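Local coordinates for protein neural-cadherin (Drosophila melanogaster, PDB 3UBG) that mediates calcium-dependent, homophilic adhesion between cells, three of its consecutive extracellular cadherin domains making up this chain, at residues 98-103 with 132-137; 144-149 with 180-185. All coordinates share one frame; numbering follows the deposited sequence.

Contact 1 of 2, residues 98-103 with 132-137; sequences DVNDEP and ARDPDT. With CA (calcium ion), chain D; CA (calcium ion), chain E; CA (calcium ion), chain F.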
# COMPACT_ATOMS: atom_id res chain seq x y z
N ASP A 98 18.28 -10.27 -4.37
CA ASP A 98 17.41 -9.19 -4.80
C ASP A 98 17.87 -8.58 -6.12
O ASP A 98 19.06 -8.35 -6.32
CB ASP A 98 17.38 -8.09 -3.74
CG ASP A 98 16.50 -6.94 -4.15
OD1 ASP A 98 15.36 -7.21 -4.56
OD2 ASP A 98 16.94 -5.77 -4.10
N VAL A 99 16.92 -8.32 -7.00
CA VAL A 99 17.15 -7.59 -8.22
C VAL A 99 16.20 -6.38 -8.19
O VAL A 99 15.18 -6.41 -7.53
CB VAL A 99 16.89 -8.50 -9.48
CG1 VAL A 99 16.76 -7.69 -10.73
CG2 VAL A 99 18.00 -9.55 -9.64
N ASN A 100 16.55 -5.30 -8.85
CA ASN A 100 15.69 -4.13 -8.79
C ASN A 100 14.55 -4.30 -9.78
O ASN A 100 14.72 -4.09 -10.98
CB ASN A 100 16.49 -2.86 -9.09
CG ASN A 100 15.77 -1.59 -8.65
OD1 ASN A 100 14.57 -1.46 -8.83
ND2 ASN A 100 16.51 -0.66 -8.08
N ASP A 101 13.38 -4.67 -9.28
CA ASP A 101 12.31 -5.14 -10.14
C ASP A 101 10.92 -4.78 -9.63
O ASP A 101 9.92 -5.30 -10.13
CB ASP A 101 12.43 -6.65 -10.32
CG ASP A 101 12.00 -7.43 -9.09
OD1 ASP A 101 12.02 -6.86 -7.98
OD2 ASP A 101 11.66 -8.63 -9.22
N GLU A 102 10.86 -3.91 -8.63
CA GLU A 102 9.56 -3.45 -8.12
C GLU A 102 9.41 -1.93 -8.28
O GLU A 102 10.33 -1.18 -8.00
CB GLU A 102 9.37 -3.87 -6.67
CG GLU A 102 9.51 -5.36 -6.44
CD GLU A 102 8.50 -6.18 -7.25
OE1 GLU A 102 7.56 -5.60 -7.81
OE2 GLU A 102 8.65 -7.41 -7.32
N PRO A 103 8.25 -1.48 -8.74
CA PRO A 103 8.08 -0.03 -8.93
C PRO A 103 7.98 0.73 -7.61
O PRO A 103 7.57 0.15 -6.60
CB PRO A 103 6.76 0.06 -9.72
CG PRO A 103 6.00 -1.18 -9.30
CD PRO A 103 7.05 -2.25 -9.12
N ALA A 132 8.19 9.25 -1.73
CA ALA A 132 7.95 7.94 -2.31
C ALA A 132 8.89 6.92 -1.71
O ALA A 132 9.97 7.26 -1.30
CB ALA A 132 8.10 7.98 -3.83
N ARG A 133 8.46 5.67 -1.63
CA ARG A 133 9.38 4.59 -1.32
C ARG A 133 9.47 3.61 -2.48
O ARG A 133 8.74 3.71 -3.45
CB ARG A 133 8.99 3.85 -0.05
CG ARG A 133 9.29 4.63 1.21
CD ARG A 133 9.19 3.72 2.41
NE ARG A 133 9.29 4.44 3.68
CZ ARG A 133 8.30 4.54 4.56
NH1 ARG A 133 7.14 3.94 4.31
NH2 ARG A 133 8.48 5.22 5.68
N ASP A 134 10.39 2.67 -2.35
CA ASP A 134 10.58 1.64 -3.34
C ASP A 134 11.05 0.37 -2.63
O ASP A 134 11.91 0.43 -1.76
CB ASP A 134 11.62 2.10 -4.36
CG ASP A 134 11.84 1.08 -5.45
OD1 ASP A 134 12.41 -0.02 -5.17
OD2 ASP A 134 11.44 1.39 -6.59
N PRO A 135 10.50 -0.79 -3.01
CA PRO A 135 10.68 -2.05 -2.29
C PRO A 135 12.07 -2.66 -2.43
O PRO A 135 12.46 -3.43 -1.57
CB PRO A 135 9.63 -2.98 -2.92
CG PRO A 135 8.69 -2.07 -3.66
CD PRO A 135 9.51 -0.91 -4.10
N ASP A 136 12.81 -2.32 -3.46
CA ASP A 136 14.11 -2.96 -3.65
C ASP A 136 15.16 -2.45 -2.67
O ASP A 136 15.00 -1.39 -2.08
CB ASP A 136 14.56 -2.82 -5.11
CG ASP A 136 13.50 -3.34 -6.07
OD1 ASP A 136 12.89 -4.37 -5.79
OD2 ASP A 136 13.22 -2.71 -7.09
N THR A 137 16.22 -3.23 -2.45
CA THR A 137 17.30 -2.83 -1.56
C THR A 137 18.16 -1.77 -2.24
O THR A 137 18.93 -1.08 -1.59
CB THR A 137 18.21 -4.02 -1.16
OG1 THR A 137 18.95 -4.48 -2.30
CG2 THR A 137 17.40 -5.18 -0.61
CA CA D . 12.57 -0.48 -7.70
CA CA E . 13.47 -6.82 -5.91
CA CA F . 10.52 -8.96 -6.86
O HOH W 1 9.37 -10.95 -8.36
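Asp136 enters the linker loop 98-103 side chain first and ties two calcium ions to it. Its CB lies 3.9 Å from Asp98 OD2, and CG, set beside its own backbone N (chi1 -54°), brings the carboxylate between the ions. OD1 binds the calcium of chain E at 2.5 Å, an ion also held by Asp98 OD1, Val99 O and Asp101 OD1. OD2 binds the calcium of chain D at 2.4 Å, together with Asn100 OD1, Glu102 O and both oxygens of Asp134. Asp136 OD2 also accepts Glu102 N on its syn lone pair at 3.1 Å; gripped by all three bonds, the carboxylate has little room to turn. Thr137 N and OG1 both donate to Asp98 OD2 from one face of its carboxylate.

Pro135 CG packs on Glu102 CB at 3.6 Å. Replacing this proline by alanine takes away CG and CD and would probably open a gap beside Glu102 CB and Pro103 O.

This is the three-calcium site at the junction of two successive cadherin domains. Asp185, at the end of strand 176-185, and Gln196 complete the site of chain D. The linker runs from strand 87-97 into strand 105-106, whose Tyr105 pairs with Arg133 of strand 126-133.

Contact 2 of 2, residues 144-149 with 180-185; sequences FIVRDR and YVKAED. With CA (calcium ion), chain D.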
# COMPACT_ATOMS: atom_id res chain seq x y z
N PHE A 144 9.40 14.13 -10.11
CA PHE A 144 9.13 14.93 -11.30
C PHE A 144 7.69 15.44 -11.39
O PHE A 144 6.73 14.74 -11.05
CB PHE A 144 9.40 14.12 -12.58
CG PHE A 144 10.80 13.62 -12.70
CD1 PHE A 144 11.81 14.47 -13.10
CD2 PHE A 144 11.10 12.31 -12.41
CE1 PHE A 144 13.12 14.02 -13.21
CE2 PHE A 144 12.41 11.84 -12.53
CZ PHE A 144 13.42 12.69 -12.92
N ILE A 145 7.56 16.67 -11.89
CA ILE A 145 6.29 17.13 -12.43
C ILE A 145 6.21 16.66 -13.88
O ILE A 145 7.15 16.86 -14.65
CB ILE A 145 6.22 18.65 -12.42
CG1 ILE A 145 6.22 19.17 -10.98
CG2 ILE A 145 5.01 19.14 -13.19
CD1 ILE A 145 6.59 20.63 -10.86
N VAL A 146 5.09 16.03 -14.26
CA VAL A 146 4.92 15.60 -15.65
C VAL A 146 3.88 16.41 -16.44
O VAL A 146 4.02 16.62 -17.65
CB VAL A 146 4.64 14.08 -15.75
CG1 VAL A 146 5.77 13.30 -15.10
CG2 VAL A 146 3.29 13.72 -15.14
N ARG A 147 2.84 16.85 -15.75
CA ARG A 147 1.89 17.82 -16.30
C ARG A 147 1.86 19.02 -15.37
O ARG A 147 1.57 18.87 -14.18
CB ARG A 147 0.48 17.22 -16.44
CG ARG A 147 0.22 16.37 -17.72
CD ARG A 147 -1.30 16.20 -18.02
NE ARG A 147 -1.82 17.30 -18.83
CZ ARG A 147 -3.08 17.73 -18.84
NH1 ARG A 147 -4.02 17.17 -18.07
NH2 ARG A 147 -3.42 18.76 -19.63
N ASP A 148 2.16 20.20 -15.90
CA ASP A 148 2.05 21.44 -15.14
C ASP A 148 0.88 22.27 -15.64
O ASP A 148 0.99 22.95 -16.65
CB ASP A 148 3.33 22.26 -15.26
CG ASP A 148 3.25 23.60 -14.53
OD1 ASP A 148 2.24 23.86 -13.85
OD2 ASP A 148 4.22 24.38 -14.63
N ARG A 149 -0.25 22.23 -14.95
CA ARG A 149 -1.40 23.03 -15.40
C ARG A 149 -1.51 24.41 -14.72
O ARG A 149 -2.61 24.95 -14.59
CB ARG A 149 -2.69 22.21 -15.29
CG ARG A 149 -2.77 21.14 -16.37
CD ARG A 149 -3.71 19.99 -16.06
NE ARG A 149 -5.13 20.29 -16.28
CZ ARG A 149 -5.64 20.95 -17.32
NH1 ARG A 149 -4.88 21.43 -18.29
NH2 ARG A 149 -6.95 21.13 -17.39
N TYR A 180 0.68 17.33 -12.03
CA TYR A 180 0.70 15.88 -12.06
C TYR A 180 2.12 15.43 -11.83
O TYR A 180 3.03 15.85 -12.56
CB TYR A 180 0.17 15.34 -13.39
CG TYR A 180 -1.31 15.35 -13.45
CD1 TYR A 180 -1.99 16.49 -13.85
CD2 TYR A 180 -2.04 14.24 -13.08
CE1 TYR A 180 -3.37 16.51 -13.90
CE2 TYR A 180 -3.42 14.24 -13.12
CZ TYR A 180 -4.08 15.38 -13.53
OH TYR A 180 -5.46 15.38 -13.56
N VAL A 181 2.31 14.60 -10.82
CA VAL A 181 3.66 14.23 -10.41
C VAL A 181 3.89 12.73 -10.48
O VAL A 181 2.97 11.94 -10.52
CB VAL A 181 3.96 14.68 -8.98
CG1 VAL A 181 3.95 16.21 -8.90
CG2 VAL A 181 2.97 14.04 -7.99
N LYS A 182 5.15 12.34 -10.47
CA LYS A 182 5.49 10.94 -10.37
C LYS A 182 6.88 10.78 -9.76
O LYS A 182 7.66 11.74 -9.70
CB LYS A 182 5.42 10.30 -11.76
CG LYS A 182 6.57 10.66 -12.66
CD LYS A 182 6.72 9.61 -13.76
CE LYS A 182 7.97 9.86 -14.61
NZ LYS A 182 8.13 8.80 -15.66
N ALA A 183 7.18 9.58 -9.28
CA ALA A 183 8.55 9.27 -8.89
C ALA A 183 9.08 8.13 -9.75
O ALA A 183 8.31 7.28 -10.21
CB ALA A 183 8.65 8.95 -7.40
N GLU A 184 10.38 8.14 -10.00
CA GLU A 184 11.03 7.06 -10.71
C GLU A 184 12.09 6.43 -9.83
O GLU A 184 12.73 7.12 -9.04
CB GLU A 184 11.73 7.58 -11.95
CG GLU A 184 10.83 8.05 -13.07
CD GLU A 184 11.63 8.59 -14.23
OE1 GLU A 184 12.85 8.83 -14.03
OE2 GLU A 184 11.05 8.77 -15.32
N ASP A 185 12.28 5.13 -9.97
CA ASP A 185 13.47 4.50 -9.43
C ASP A 185 14.43 4.39 -10.60
O ASP A 185 14.25 3.57 -11.50
CB ASP A 185 13.16 3.13 -8.82
CG ASP A 185 14.41 2.38 -8.38
OD1 ASP A 185 15.51 2.98 -8.42
OD2 ASP A 185 14.31 1.21 -7.97
CA CA D . 12.57 -0.48 -7.70
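Tyr180, Phe144 and Lys182 lose the most surface where strand 141-148 runs antiparallel to strand 176-185. Tyr180 sits opposite a classic beta bulge: its carbonyl O accepts Val146 N at 2.7 Å and, more weakly, Arg147 N, while its own N donates to Arg147 O. Tyr180 CB rests 3.6 Å from Arg147 CB, and Arg149 CD comes up to the ring edge at CE1. Arg149 CD also lies over one face of the Arg147 guanidinium, offset toward its rim.

Phe144 and Lys182 form a hydrogen-bonded pair, each backbone N donating to the other's O. With CG beside the backbone N (chi1 -59°), the Phe144 ring reaches along the neighbouring strand to Glu184, where Phe144 CE2 lies 3.4 Å from Glu184 OE1; ring and carboxylate planes are 63° apart. That carboxylate is anchored by Gln186 through OE1 and by a salt bridge from Lys182 NZ to Glu184 OE2 at 2.9 Å. Lys182 CG meanwhile packs 3.7 Å from Val146 CG1, the extended lysine crossing the valine at about a right angle.

Ile145 and Val181 point to the other face of the sheet, where Val181 meets Leu130 of strand 126-133. Such an edge pairing in one of two facing sheets belongs to the Greek-key beta-sandwich of a cadherin domain, here the middle one of the chain.

Overall arrangement
The two contacts follow one another along the chain, with centres about 19 Å apart. Contact 1 joins the linker after the first domain of this chain to the loop that follows strand 126-133, whereas contact 2 pairs strands 141-148 and 176-185 in the opposing sheet of the middle domain. Ala132 CB and Ala183 CB meet at 3.7 Å between these sheets. The calcium ion of chain D couples the two contacts: Asp185, closing strand 176-185, shares it with the ligands of 98-103 and 132-137, and its OD2 probably accepts a hydrogen bond from Asn100 ND2. The sandwich is thus fastened directly to the interdomain calcium cluster, consistent with the rigid, curved ectodomain of cadherins.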